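Local coordinates for protein kinase domain-containing protein (Chaetomium thermophilum, PDB 6Z3U) that is the cyclin-dependent kinase of the CAK complex and probably transfers phosphate from ATP to serine and threonine residues of proteins, at residues N85-K89 with S159-K164; G101-Y107 with V119-K125; E173-L177 with A230-K235; V208-H212 with D278-V282. One frame throughout, in Å; residues are numbered along the deposited sequence.

Contact 1: residues N85-K89 with S159-K164; sequences NEAEK and SVFSSK
The F161 ring carries K89 on one face: K89 CB sits above it, 3.9 Å from the ring centroid and displaced toward the rim, in a CH-pi contact. The carbonyl O of E88 approaches the same ring obliquely. K89 CG is anti to its backbone N (chi1 -178°) and the chain stays extended from there, which carries CG and CD past F161 CE1, with K89 CG 3.4 Å from it, at about a right angle to the phenylalanine side chain. The amide of N85 faces the strand, where the backbone N of S162 gives N85 OD1 a weak hydrogen bond of 3.5 Å. The carboxylate of E88 takes a hydrogen bond from S159 OG, 3.0 Å from E88 OE1, on its anti side and 25° out of plane.

This lays the end of helix 80-89 across strand 157-162, the outermost strand at this side of the five-stranded sheet of the kinase N-lobe; the short axes come within 7.4 Å. The cyclin-domain chain shares the site: its F181 packs on N85, V160 and S162, and its Q177 hydrogen-bonds S162 OG. Further along, K89 NZ and K164 NZ lie 3.7 Å apart, like charges near S163 OG, whose stronger partner is D165.

Contact 2: residues G101-Y107 with V119-K125; sequences GTYANVY and VAIKKIK
A104 and K122 are diagonal neighbours on one face of an antiparallel hairpin, where A104 pairs with I124 and V106 with K122; the lysine's aliphatic part runs along the alanine methyl, K122 CG 3.5 Å from A104 CB. K122 starts out extended, then bends at its third torsion (-75°), so that NZ turns to the edge of the Y103 ring and ends in a salt bridge with E141. Y103 itself leaves the turn heading away from the strand, yet its ring swings back to lie beside I124, pointing the same way, with Y103 CE1 3.9 Å from I124 CG2. On the opposite side of the sheet Y107 meets K123: with CG anti to the carbonyl carbon (chi1 -59°), the tyrosine ring lies edge-on to K123 CB and to the carbonyl of I121. Backbone bonds tie the pairs N105-K123 and Y107-I121.

At the open end of the hairpin K125 lies against the glycine-rich loop, predicted to bind ATP. Its backbone N bonds Y103 O (3.0 Å), and its extended chain runs along the loop, K125 CD 3.4 Å from T102 O and K125 CE 3.5 Å from G101 O. An alanine in place of K125 would keep the backbone bond but would probably leave the carbonyls of G101 and T102 without the chain that lies against them.

The hairpin lies between strand 92-99, whose K94 makes a cation-pi contact with Y107, and strand 168-172, on whose L168 and L170 I124 packs. Helix 136-148 supplies E141, which with K122 forms the lysine-glutamate pair familiar from active kinases, and D137 beside Y103.

Contact 3: residues E173-L177 with A230-K235; sequences EYLPL and ADGEVK
E173 and K235 meet at about a right angle where the hinge between the two kinase lobes passes the turn and second strand of the small C-lobe hairpin formed by strands 226-228 and 234-236. The glutamate chain is extended beyond CG and presents OE2 to the lysine: E173 OE2 is 3.1 Å from K235 NZ, a salt bridge whose hydrogen bond is weak. The stronger hydrogen bond of the ammonium group goes to the carbonyl O of P152, and the other carboxylate oxygen, OE1, takes the backbone N of G156, so both ends of the pair are also tied to the loop ahead of strand 157-162.

K235 gets there by bending early, at its second torsion (-102°), and L175 lies obliquely against the bend. Both leucine methyls reach the same carbon, with L175 CD1 and CD2 each 3.9 Å from K235 CG. The lysine thus has a greasy stem against the hinge leucine and a charged tip against the hinge glutamate. L175 also packs on I155, L227 and A229.

Farther along the hinge the contact is mostly apolar. The P176 ring meets the A230 methyl, P176 CG lying 4.0 Å from A230 CB, and L177 brings one methyl, CD1, within 3.7 Å of A230 O. The turn that follows A230 is tied internally. D231 makes an Asx turn while its OD2 pairs with K392, and D231 OD1 accepts the backbone N of E233 at 2.9 Å, nearly straight at 170°, from well above the carboxylate plane.

Contact 4: residues V208-H212 with D278-V282; sequences VWWCH and DIWSV
H212 and D278 join two central helices of the kinase C-lobe, the ones usually called αE (194-213) and αF (276-291); the segments 208-212 and 278-282 run antiparallel, their axes 11.6 Å apart at closest. Beyond CB of H212, CG lies anti to the carbonyl carbon (chi1 -62°), which turns the ring back over V208 O, one helical turn earlier and 3.4 Å above the ring plane. ND1 looks toward the I279 methyl; CE1 comes nearer to it, H212 CE1 lying 3.6 Å from I279 CD1 at the ring's edge, and also passes D278 CB. CD2 only skirts the carboxylate. NE2, the tip, gives a hydrogen bond to D278 OD2 at 3.2 Å, straight (174°) and on the anti lone pair, with ring and carboxylate only 16° from coplanar.

D278 is the αF aspartate of kinases, which ties down the catalytic loop: its OD2 also accepts H218 N, and its OD1 accepts R219 N, just ahead of the predicted proton acceptor D220. A leucine in place of H212 would probably leave OD2 with the H218 N bond but without its imidazole donor.

V208 fills in beside this pair, its two methyls divided between partners: V208 CG1 lies 4.1 Å from I279 CD1, while V208 CG2 slides past V282 CG2 at 3.9 Å.

Contacts 1 and 2 share the N-lobe sheet, their centres 14 Å apart, and meet where K164 NZ lies 3.3 Å from K123 NZ and F161 CZ 4.3 Å from I121 CG2. Contact 3 continues from the same sheet into the hinge: A120 CB is 4.0 Å from E173 O, and the P176 side chain lies about 7 Å from that of L98 in the predicted ATP site. Contact 4 sits deeper, its nearest atoms about 9 Å from those of contact 3. The predicted proton acceptor D220, on the catalytic loop of the C-lobe, faces the cleft, its side chain about 7 Å from that of D278 and about 11 Å from that of Y103, so contacts 2 and 4 approach it from different lobes.

Contact 1: residues N85-K89 with S159-K164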
loop_
_atom_site.group_PDB
_atom_site.type_symbol
_atom_site.label_atom_id
_atom_site.label_comp_id
_atom_site.label_asym_id
_atom_site.label_seq_id
_atom_site.Cartn_x
_atom_site.Cartn_y
_atom_site.Cartn_z
ATOM N N ASN B 85 0.873 17.556 -14.691
ATOM C CA ASN B 85 1.621 16.353 -15.039
ATOM C C ASN B 85 2.697 16.661 -16.070
ATOM O O ASN B 85 3.802 16.111 -16.008
ATOM C CB ASN B 85 0.680 15.269 -15.565
ATOM C CG ASN B 85 0.286 14.263 -14.495
ATOM O OD1 ASN B 85 1.125 13.809 -13.714
ATOM N ND2 ASN B 85 -0.992 13.901 -14.465
ATOM N N GLU B 86 2.393 17.531 -17.034
ATOM C CA GLU B 86 3.400 17.892 -18.025
ATOM C C GLU B 86 4.534 18.679 -17.381
ATOM O O GLU B 86 5.701 18.523 -17.759
ATOM C CB GLU B 86 2.764 18.701 -19.154
ATOM C CG GLU B 86 1.652 17.969 -19.902
ATOM C CD GLU B 86 1.977 16.515 -20.195
ATOM O OE1 GLU B 86 3.085 16.234 -20.696
ATOM O OE2 GLU B 86 1.118 15.650 -19.908
ATOM N N ALA B 87 4.210 19.524 -16.398
ATOM C CA ALA B 87 5.249 20.239 -15.667
ATOM C C ALA B 87 6.166 19.280 -14.922
ATOM O O ALA B 87 7.370 19.539 -14.801
ATOM C CB ALA B 87 4.617 21.229 -14.689
ATOM N N GLU B 88 5.623 18.170 -14.421
ATOM C CA GLU B 88 6.443 17.186 -13.726
ATOM C C GLU B 88 7.268 16.359 -14.703
ATOM O O GLU B 88 8.407 15.986 -14.399
ATOM C CB GLU B 88 5.559 16.272 -12.880
ATOM C CG GLU B 88 6.324 15.423 -11.881
ATOM C CD GLU B 88 6.906 16.242 -10.746
ATOM O OE1 GLU B 88 7.858 15.763 -10.094
ATOM O OE2 GLU B 88 6.413 17.366 -10.510
ATOM N N LYS B 89 6.706 16.048 -15.873
ATOM C CA LYS B 89 7.475 15.333 -16.884
ATOM C C LYS B 89 8.631 16.180 -17.401
ATOM O O LYS B 89 9.665 15.635 -17.805
ATOM C CB LYS B 89 6.560 14.902 -18.030
ATOM C CG LYS B 89 7.263 14.097 -19.109
ATOM C CD LYS B 89 6.271 13.546 -20.121
ATOM C CE LYS B 89 6.958 12.657 -21.147
ATOM N NZ LYS B 89 6.040 12.263 -22.253
ATOM N N SER B 159 9.607 10.173 -8.405
ATOM C CA SER B 159 8.440 10.909 -8.873
ATOM C C SER B 159 7.589 9.990 -9.736
ATOM O O SER B 159 8.028 8.921 -10.164
ATOM C CB SER B 159 8.858 12.162 -9.648
ATOM O OG SER B 159 7.738 12.810 -10.221
ATOM N N VAL B 160 6.356 10.428 -9.985
ATOM C CA VAL B 160 5.416 9.723 -10.849
ATOM C C VAL B 160 4.674 10.756 -11.682
ATOM O O VAL B 160 4.227 11.780 -11.157
ATOM C CB VAL B 160 4.415 8.870 -10.045
ATOM C CG1 VAL B 160 3.447 8.156 -10.977
ATOM C CG2 VAL B 160 5.150 7.867 -9.181
ATOM N N PHE B 161 4.542 10.490 -12.978
ATOM C CA PHE B 161 3.784 11.364 -13.860
ATOM C C PHE B 161 3.174 10.528 -14.974
ATOM O O PHE B 161 3.656 9.440 -15.298
ATOM C CB PHE B 161 4.665 12.475 -14.448
ATOM C CG PHE B 161 5.800 11.967 -15.294
ATOM C CD1 PHE B 161 5.607 11.674 -16.636
ATOM C CD2 PHE B 161 7.063 11.791 -14.752
ATOM C CE1 PHE B 161 6.648 11.206 -17.416
ATOM C CE2 PHE B 161 8.108 11.325 -15.531
ATOM C CZ PHE B 161 7.899 11.033 -16.864
ATOM N N SER B 162 2.109 11.058 -15.565
ATOM C CA SER B 162 1.412 10.396 -16.657
ATOM C C SER B 162 1.904 10.947 -17.989
ATOM O O SER B 162 2.182 12.144 -18.115
ATOM C CB SER B 162 -0.100 10.588 -16.528
ATOM O OG SER B 162 -0.437 11.962 -16.550
ATOM N N SER B 163 2.010 10.066 -18.978
ATOM C CA SER B 163 2.548 10.415 -20.283
ATOM C C SER B 163 1.447 10.943 -21.200
ATOM O O SER B 163 0.253 10.820 -20.921
ATOM C CB SER B 163 3.232 9.199 -20.908
ATOM O OG SER B 163 3.704 9.481 -22.211
ATOM N N LYS B 164 1.869 11.550 -22.314
ATOM C CA LYS B 164 0.905 12.056 -23.287
ATOM C C LYS B 164 0.049 10.932 -23.860
ATOM O O LYS B 164 -1.133 11.144 -24.160
ATOM C CB LYS B 164 1.628 12.810 -24.411
ATOM C CG LYS B 164 2.438 11.952 -25.398
ATOM C CD LYS B 164 3.748 11.447 -24.807
ATOM C CE LYS B 164 4.567 10.678 -25.835
ATOM N NZ LYS B 164 5.865 10.204 -25.274
#

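Contact 2: residues G101-Y107 with V119-K125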
loop_
_atom_site.group_PDB
_atom_site.type_symbol
_atom_site.label_atom_id
_atom_site.label_comp_id
_atom_site.label_asym_id
_atom_site.label_seq_id
_atom_site.Cartn_x
_atom_site.Cartn_y
_atom_site.Cartn_z
ATOM N N GLY B 101 10.658 -3.918 -23.127
ATOM C CA GLY B 101 9.783 -4.968 -22.643
ATOM C C GLY B 101 8.333 -4.619 -22.894
ATOM O O GLY B 101 7.969 -3.450 -23.065
ATOM N N THR B 102 7.506 -5.668 -22.911
ATOM C CA THR B 102 6.074 -5.485 -23.112
ATOM C C THR B 102 5.414 -4.842 -21.900
ATOM O O THR B 102 4.465 -4.064 -22.050
ATOM C CB THR B 102 5.413 -6.832 -23.414
ATOM O OG1 THR B 102 5.624 -7.728 -22.316
ATOM C CG2 THR B 102 5.993 -7.446 -24.680
ATOM N N TYR B 103 5.897 -5.151 -20.695
ATOM C CA TYR B 103 5.316 -4.565 -19.491
ATOM C C TYR B 103 5.804 -3.138 -19.280
ATOM O O TYR B 103 5.003 -2.244 -18.981
ATOM C CB TYR B 103 5.640 -5.442 -18.277
ATOM C CG TYR B 103 5.688 -4.708 -16.948
ATOM C CD1 TYR B 103 4.522 -4.293 -16.312
ATOM C CD2 TYR B 103 6.901 -4.447 -16.318
ATOM C CE1 TYR B 103 4.563 -3.626 -15.095
ATOM C CE2 TYR B 103 6.951 -3.779 -15.100
ATOM C CZ TYR B 103 5.780 -3.373 -14.493
ATOM O OH TYR B 103 5.824 -2.711 -13.284
ATOM N N ALA B 104 7.103 -2.897 -19.452
ATOM C CA ALA B 104 7.671 -1.583 -19.195
ATOM C C ALA B 104 8.892 -1.368 -20.074
ATOM O O ALA B 104 9.521 -2.319 -20.547
ATOM C CB ALA B 104 8.050 -1.416 -17.718
ATOM N N ASN B 105 9.220 -0.095 -20.284
ATOM C CA ASN B 105 10.442 0.319 -20.961
ATOM C C ASN B 105 11.208 1.248 -20.032
ATOM O O ASN B 105 10.623 2.169 -19.451
ATOM C CB ASN B 105 10.146 1.020 -22.290
ATOM C CG ASN B 105 9.697 0.055 -23.372
ATOM O OD1 ASN B 105 9.914 -1.152 -23.272
ATOM N ND2 ASN B 105 9.074 0.587 -24.418
ATOM N N VAL B 106 12.506 1.002 -19.891
ATOM C CA VAL B 106 13.367 1.762 -18.995
ATOM C C VAL B 106 14.233 2.695 -19.826
ATOM O O VAL B 106 14.833 2.274 -20.822
ATOM C CB VAL B 106 14.242 0.831 -18.139
ATOM C CG1 VAL B 106 14.957 1.627 -17.062
ATOM C CG2 VAL B 106 13.398 -0.279 -17.540
ATOM N N TYR B 107 14.312 3.956 -19.409
ATOM C CA TYR B 107 15.120 4.957 -20.088
ATOM C C TYR B 107 16.017 5.657 -19.079
ATOM O O TYR B 107 15.615 5.893 -17.937
ATOM C CB TYR B 107 14.249 6.000 -20.798
ATOM C CG TYR B 107 13.316 5.434 -21.845
ATOM C CD1 TYR B 107 13.738 5.263 -23.157
ATOM C CD2 TYR B 107 12.010 5.085 -21.526
ATOM C CE1 TYR B 107 12.891 4.752 -24.119
ATOM C CE2 TYR B 107 11.155 4.574 -22.482
ATOM C CZ TYR B 107 11.600 4.410 -23.776
ATOM O OH TYR B 107 10.754 3.902 -24.735
ATOM N N VAL B 119 18.858 9.624 -13.420
ATOM C CA VAL B 119 17.590 9.032 -13.012
ATOM C C VAL B 119 17.211 7.983 -14.046
ATOM O O VAL B 119 17.639 8.042 -15.199
ATOM C CB VAL B 119 16.500 10.125 -12.862
ATOM C CG1 VAL B 119 15.391 9.959 -13.901
ATOM C CG2 VAL B 119 15.935 10.114 -11.457
ATOM N N ALA B 120 16.394 7.019 -13.630
ATOM C CA ALA B 120 15.863 5.993 -14.515
ATOM C C ALA B 120 14.353 6.160 -14.589
ATOM O O ALA B 120 13.689 6.295 -13.555
ATOM C CB ALA B 120 16.221 4.592 -14.022
ATOM N N ILE B 121 13.821 6.159 -15.806
ATOM C CA ILE B 121 12.401 6.375 -16.047
ATOM C C ILE B 121 11.829 5.079 -16.599
ATOM O O ILE B 121 12.114 4.700 -17.742
ATOM C CB ILE B 121 12.155 7.537 -17.018
ATOM C CG1 ILE B 121 12.856 8.805 -16.532
ATOM C CG2 ILE B 121 10.663 7.783 -17.163
ATOM C CD1 ILE B 121 12.948 9.889 -17.583
ATOM N N LYS B 122 11.005 4.410 -15.802
ATOM C CA LYS B 122 10.325 3.200 -16.240
ATOM C C LYS B 122 8.978 3.605 -16.824
ATOM O O LYS B 122 8.121 4.135 -16.109
ATOM C CB LYS B 122 10.138 2.213 -15.089
ATOM C CG LYS B 122 9.435 0.920 -15.504
ATOM C CD LYS B 122 9.039 0.051 -14.315
ATOM C CE LYS B 122 10.229 -0.655 -13.700
ATOM N NZ LYS B 122 9.799 -1.572 -12.605
ATOM N N LYS B 123 8.798 3.367 -18.117
ATOM C CA LYS B 123 7.555 3.700 -18.804
ATOM C C LYS B 123 6.716 2.432 -18.823
ATOM O O LYS B 123 6.951 1.524 -19.623
ATOM C CB LYS B 123 7.815 4.226 -20.210
ATOM C CG LYS B 123 6.555 4.671 -20.937
ATOM C CD LYS B 123 6.878 5.606 -22.090
ATOM C CE LYS B 123 5.616 6.172 -22.720
ATOM N NZ LYS B 123 5.919 7.241 -23.714
ATOM N N ILE B 124 5.737 2.377 -17.929
ATOM C CA ILE B 124 4.854 1.223 -17.817
ATOM C C ILE B 124 3.791 1.339 -18.899
ATOM O O ILE B 124 3.055 2.331 -18.957
ATOM C CB ILE B 124 4.219 1.141 -16.423
ATOM C CG1 ILE B 124 5.302 1.102 -15.344
ATOM C CG2 ILE B 124 3.330 -0.093 -16.318
ATOM C CD1 ILE B 124 4.770 1.301 -13.939
ATOM N N LYS B 125 3.709 0.334 -19.762
ATOM C CA LYS B 125 2.708 0.334 -20.822
ATOM C C LYS B 125 1.396 -0.082 -20.176
ATOM O O LYS B 125 1.123 -1.272 -19.999
ATOM C CB LYS B 125 3.114 -0.597 -21.954
ATOM C CG LYS B 125 4.486 -0.287 -22.536
ATOM C CD LYS B 125 4.767 -1.104 -23.790
ATOM C CE LYS B 125 6.140 -0.784 -24.367
ATOM N NZ LYS B 125 6.344 -1.389 -25.714
#

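Contact 3: residues E173-L177 with A230-K235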
loop_
_atom_site.group_PDB
_atom_site.type_symbol
_atom_site.label_atom_id
_atom_site.label_comp_id
_atom_site.label_asym_id
_atom_site.label_seq_id
_atom_site.Cartn_x
_atom_site.Cartn_y
_atom_site.Cartn_z
ATOM N N GLU B 173 15.302 5.577 -8.727
ATOM C CA GLU B 173 16.734 5.660 -8.486
ATOM C C GLU B 173 17.492 5.000 -9.629
ATOM O O GLU B 173 17.104 3.939 -10.124
ATOM C CB GLU B 173 17.079 4.976 -7.163
ATOM C CG GLU B 173 17.859 5.834 -6.187
ATOM C CD GLU B 173 18.220 5.082 -4.919
ATOM O OE1 GLU B 173 17.295 4.651 -4.198
ATOM O OE2 GLU B 173 19.429 4.919 -4.645
ATOM N N TYR B 174 18.581 5.634 -10.053
ATOM C CA TYR B 174 19.437 5.077 -11.093
ATOM C C TYR B 174 20.450 4.135 -10.451
ATOM O O TYR B 174 21.295 4.565 -9.658
ATOM C CB TYR B 174 20.140 6.191 -11.866
ATOM C CG TYR B 174 20.996 5.689 -13.005
ATOM C CD1 TYR B 174 20.424 5.058 -14.101
ATOM C CD2 TYR B 174 22.373 5.856 -12.991
ATOM C CE1 TYR B 174 21.201 4.599 -15.150
ATOM C CE2 TYR B 174 23.159 5.405 -14.036
ATOM C CZ TYR B 174 22.566 4.776 -15.113
ATOM O OH TYR B 174 23.335 4.318 -16.159
ATOM N N LEU B 175 20.361 2.848 -10.796
ATOM C CA LEU B 175 21.193 1.796 -10.212
ATOM C C LEU B 175 21.980 1.123 -11.329
ATOM O O LEU B 175 21.550 0.093 -11.873
ATOM C CB LEU B 175 20.326 0.788 -9.458
ATOM C CG LEU B 175 19.326 1.413 -8.480
ATOM C CD1 LEU B 175 18.432 0.353 -7.859
ATOM C CD2 LEU B 175 20.053 2.201 -7.397
ATOM N N PRO B 176 23.150 1.658 -11.697
ATOM C CA PRO B 176 23.829 1.181 -12.910
ATOM C C PRO B 176 24.626 -0.106 -12.749
ATOM O O PRO B 176 24.981 -0.713 -13.768
ATOM C CB PRO B 176 24.763 2.350 -13.258
ATOM C CG PRO B 176 25.082 2.968 -11.935
ATOM C CD PRO B 176 23.830 2.826 -11.103
ATOM N N LEU B 177 24.911 -0.549 -11.527
ATOM C CA LEU B 177 25.791 -1.691 -11.311
ATOM C C LEU B 177 25.070 -3.032 -11.375
ATOM O O LEU B 177 25.628 -4.042 -10.934
ATOM C CB LEU B 177 26.511 -1.557 -9.966
ATOM C CG LEU B 177 27.603 -0.491 -9.895
ATOM C CD1 LEU B 177 28.315 -0.552 -8.555
ATOM C CD2 LEU B 177 28.599 -0.654 -11.025
ATOM N N ALA B 230 25.279 2.879 -7.616
ATOM C CA ALA B 230 26.621 3.241 -8.062
ATOM C C ALA B 230 27.637 3.169 -6.929
ATOM O O ALA B 230 28.808 2.852 -7.167
ATOM C CB ALA B 230 26.611 4.647 -8.664
ATOM N N ASP B 231 27.219 3.457 -5.699
ATOM C CA ASP B 231 28.138 3.431 -4.569
ATOM C C ASP B 231 28.314 2.037 -3.980
ATOM O O ASP B 231 29.135 1.868 -3.073
ATOM C CB ASP B 231 27.657 4.383 -3.471
ATOM C CG ASP B 231 26.329 3.962 -2.881
ATOM O OD1 ASP B 231 25.711 3.021 -3.422
ATOM O OD2 ASP B 231 25.908 4.565 -1.871
ATOM N N GLY B 232 27.564 1.048 -4.462
ATOM C CA GLY B 232 27.658 -0.313 -3.978
ATOM C C GLY B 232 26.537 -0.737 -3.055
ATOM O O GLY B 232 26.474 -1.918 -2.690
ATOM N N GLU B 233 25.656 0.184 -2.667
ATOM C CA GLU B 233 24.533 -0.154 -1.801
ATOM C C GLU B 233 23.488 -0.934 -2.590
ATOM O O GLU B 233 23.095 -0.531 -3.688
ATOM C CB GLU B 233 23.916 1.121 -1.219
ATOM C CG GLU B 233 22.897 0.893 -0.105
ATOM C CD GLU B 233 23.493 1.049 1.287
ATOM O OE1 GLU B 233 24.019 2.143 1.591
ATOM O OE2 GLU B 233 23.434 0.082 2.078
ATOM N N VAL B 234 23.035 -2.051 -2.026
ATOM C CA VAL B 234 22.057 -2.919 -2.674
ATOM C C VAL B 234 20.656 -2.463 -2.300
ATOM O O VAL B 234 20.377 -2.151 -1.136
ATOM C CB VAL B 234 22.291 -4.390 -2.285
ATOM C CG1 VAL B 234 21.079 -5.231 -2.631
ATOM C CG2 VAL B 234 23.521 -4.934 -2.991
ATOM N N LYS B 235 19.765 -2.435 -3.292
ATOM C CA LYS B 235 18.396 -1.965 -3.124
ATOM C C LYS B 235 17.426 -3.063 -3.552
ATOM O O LYS B 235 17.621 -3.695 -4.595
ATOM C CB LYS B 235 18.135 -0.698 -3.952
ATOM C CG LYS B 235 19.294 0.293 -4.039
ATOM C CD LYS B 235 19.098 1.490 -3.119
ATOM C CE LYS B 235 20.370 2.327 -3.031
ATOM N NZ LYS B 235 20.279 3.438 -2.040
#

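Contact 4: residues V208-H212 with D278-V282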
loop_
_atom_site.group_PDB
_atom_site.type_symbol
_atom_site.label_atom_id
_atom_site.label_comp_id
_atom_site.label_asym_id
_atom_site.label_seq_id
_atom_site.Cartn_x
_atom_site.Cartn_y
_atom_site.Cartn_z
ATOM N N VAL B 208 14.258 -6.050 4.124
ATOM C CA VAL B 208 13.095 -6.831 4.533
ATOM C C VAL B 208 12.631 -6.413 5.920
ATOM O O VAL B 208 11.429 -6.415 6.206
ATOM C CB VAL B 208 13.407 -8.336 4.471
ATOM C CG1 VAL B 208 12.213 -9.149 4.928
ATOM C CG2 VAL B 208 13.794 -8.728 3.065
ATOM N N TRP B 209 13.561 -6.043 6.804
ATOM C CA TRP B 209 13.151 -5.517 8.101
ATOM C C TRP B 209 12.311 -4.259 7.929
ATOM O O TRP B 209 11.276 -4.099 8.585
ATOM C CB TRP B 209 14.375 -5.224 8.967
ATOM C CG TRP B 209 14.050 -4.421 10.196
ATOM C CD1 TRP B 209 13.579 -4.893 11.387
ATOM C CD2 TRP B 209 14.167 -3.000 10.347
ATOM N NE1 TRP B 209 13.401 -3.856 12.270
ATOM C CE2 TRP B 209 13.754 -2.683 11.655
ATOM C CE3 TRP B 209 14.583 -1.967 9.501
ATOM C CZ2 TRP B 209 13.744 -1.378 12.137
ATOM C CZ3 TRP B 209 14.572 -0.673 9.982
ATOM C CH2 TRP B 209 14.155 -0.389 11.288
ATOM N N TRP B 210 12.732 -3.362 7.035
ATOM C CA TRP B 210 11.989 -2.125 6.823
ATOM C C TRP B 210 10.623 -2.398 6.204
ATOM O O TRP B 210 9.636 -1.735 6.547
ATOM C CB TRP B 210 12.801 -1.177 5.946
ATOM C CG TRP B 210 12.140 0.135 5.717
ATOM C CD1 TRP B 210 11.761 0.658 4.519
ATOM C CD2 TRP B 210 11.760 1.090 6.713
ATOM N NE1 TRP B 210 11.177 1.887 4.703
ATOM C CE2 TRP B 210 11.164 2.176 6.042
ATOM C CE3 TRP B 210 11.870 1.134 8.106
ATOM C CZ2 TRP B 210 10.680 3.293 6.716
ATOM C CZ3 TRP B 210 11.389 2.244 8.774
ATOM C CH2 TRP B 210 10.802 3.309 8.077
ATOM N N CYS B 211 10.546 -3.367 5.290
ATOM C CA CYS B 211 9.255 -3.747 4.731
ATOM C C CYS B 211 8.304 -4.193 5.832
ATOM O O CYS B 211 7.173 -3.705 5.932
ATOM C CB CYS B 211 9.436 -4.863 3.704
ATOM S SG CYS B 211 10.212 -4.349 2.164
ATOM N N HIS B 212 8.756 -5.120 6.678
ATOM C CA HIS B 212 7.891 -5.630 7.734
ATOM C C HIS B 212 7.636 -4.577 8.803
ATOM O O HIS B 212 6.553 -4.554 9.399
ATOM C CB HIS B 212 8.511 -6.885 8.342
ATOM C CG HIS B 212 8.655 -8.014 7.369
ATOM N ND1 HIS B 212 9.216 -9.225 7.710
ATOM C CD2 HIS B 212 8.312 -8.112 6.064
ATOM C CE1 HIS B 212 9.211 -10.021 6.656
ATOM N NE2 HIS B 212 8.668 -9.370 5.644
ATOM N N ASP B 278 8.757 -14.248 3.868
ATOM C CA ASP B 278 9.859 -13.509 3.258
ATOM C C ASP B 278 11.207 -13.926 3.833
ATOM O O ASP B 278 12.205 -13.974 3.106
ATOM C CB ASP B 278 9.660 -12.003 3.433
ATOM C CG ASP B 278 8.704 -11.416 2.414
ATOM O OD1 ASP B 278 8.585 -11.980 1.306
ATOM O OD2 ASP B 278 8.084 -10.376 2.715
ATOM N N ILE B 279 11.261 -14.218 5.134
ATOM C CA ILE B 279 12.523 -14.620 5.750
ATOM C C ILE B 279 13.054 -15.886 5.091
ATOM O O ILE B 279 14.263 -16.030 4.878
ATOM C CB ILE B 279 12.336 -14.797 7.269
ATOM C CG1 ILE B 279 12.614 -13.482 8.003
ATOM C CG2 ILE B 279 13.237 -15.889 7.807
ATOM C CD1 ILE B 279 11.768 -12.328 7.540
ATOM N N TRP B 280 12.161 -16.814 4.739
ATOM C CA TRP B 280 12.592 -18.034 4.065
ATOM C C TRP B 280 13.296 -17.716 2.754
ATOM O O TRP B 280 14.355 -18.278 2.452
ATOM C CB TRP B 280 11.392 -18.943 3.806
ATOM C CG TRP B 280 11.735 -20.188 3.045
ATOM C CD1 TRP B 280 11.898 -20.307 1.692
ATOM C CD2 TRP B 280 11.939 -21.496 3.589
ATOM N NE1 TRP B 280 12.200 -21.607 1.365
ATOM C CE2 TRP B 280 12.230 -22.356 2.511
ATOM C CE3 TRP B 280 11.906 -22.022 4.882
ATOM C CZ2 TRP B 280 12.484 -23.713 2.689
ATOM C CZ3 TRP B 280 12.160 -23.368 5.057
ATOM C CH2 TRP B 280 12.444 -24.199 3.966
ATOM N N SER B 281 12.712 -16.826 1.951
ATOM C CA SER B 281 13.354 -16.435 0.701
ATOM C C SER B 281 14.731 -15.840 0.957
ATOM O O SER B 281 15.680 -16.107 0.209
ATOM C CB SER B 281 12.471 -15.443 -0.049
ATOM O OG SER B 281 11.250 -16.053 -0.424
ATOM N N VAL B 282 14.864 -15.035 2.011
ATOM C CA VAL B 282 16.179 -14.518 2.377
ATOM C C VAL B 282 17.128 -15.667 2.679
ATOM O O VAL B 282 18.287 -15.668 2.246
ATOM C CB VAL B 282 16.057 -13.554 3.569
ATOM C CG1 VAL B 282 17.423 -13.255 4.151
ATOM C CG2 VAL B 282 15.374 -12.277 3.129
#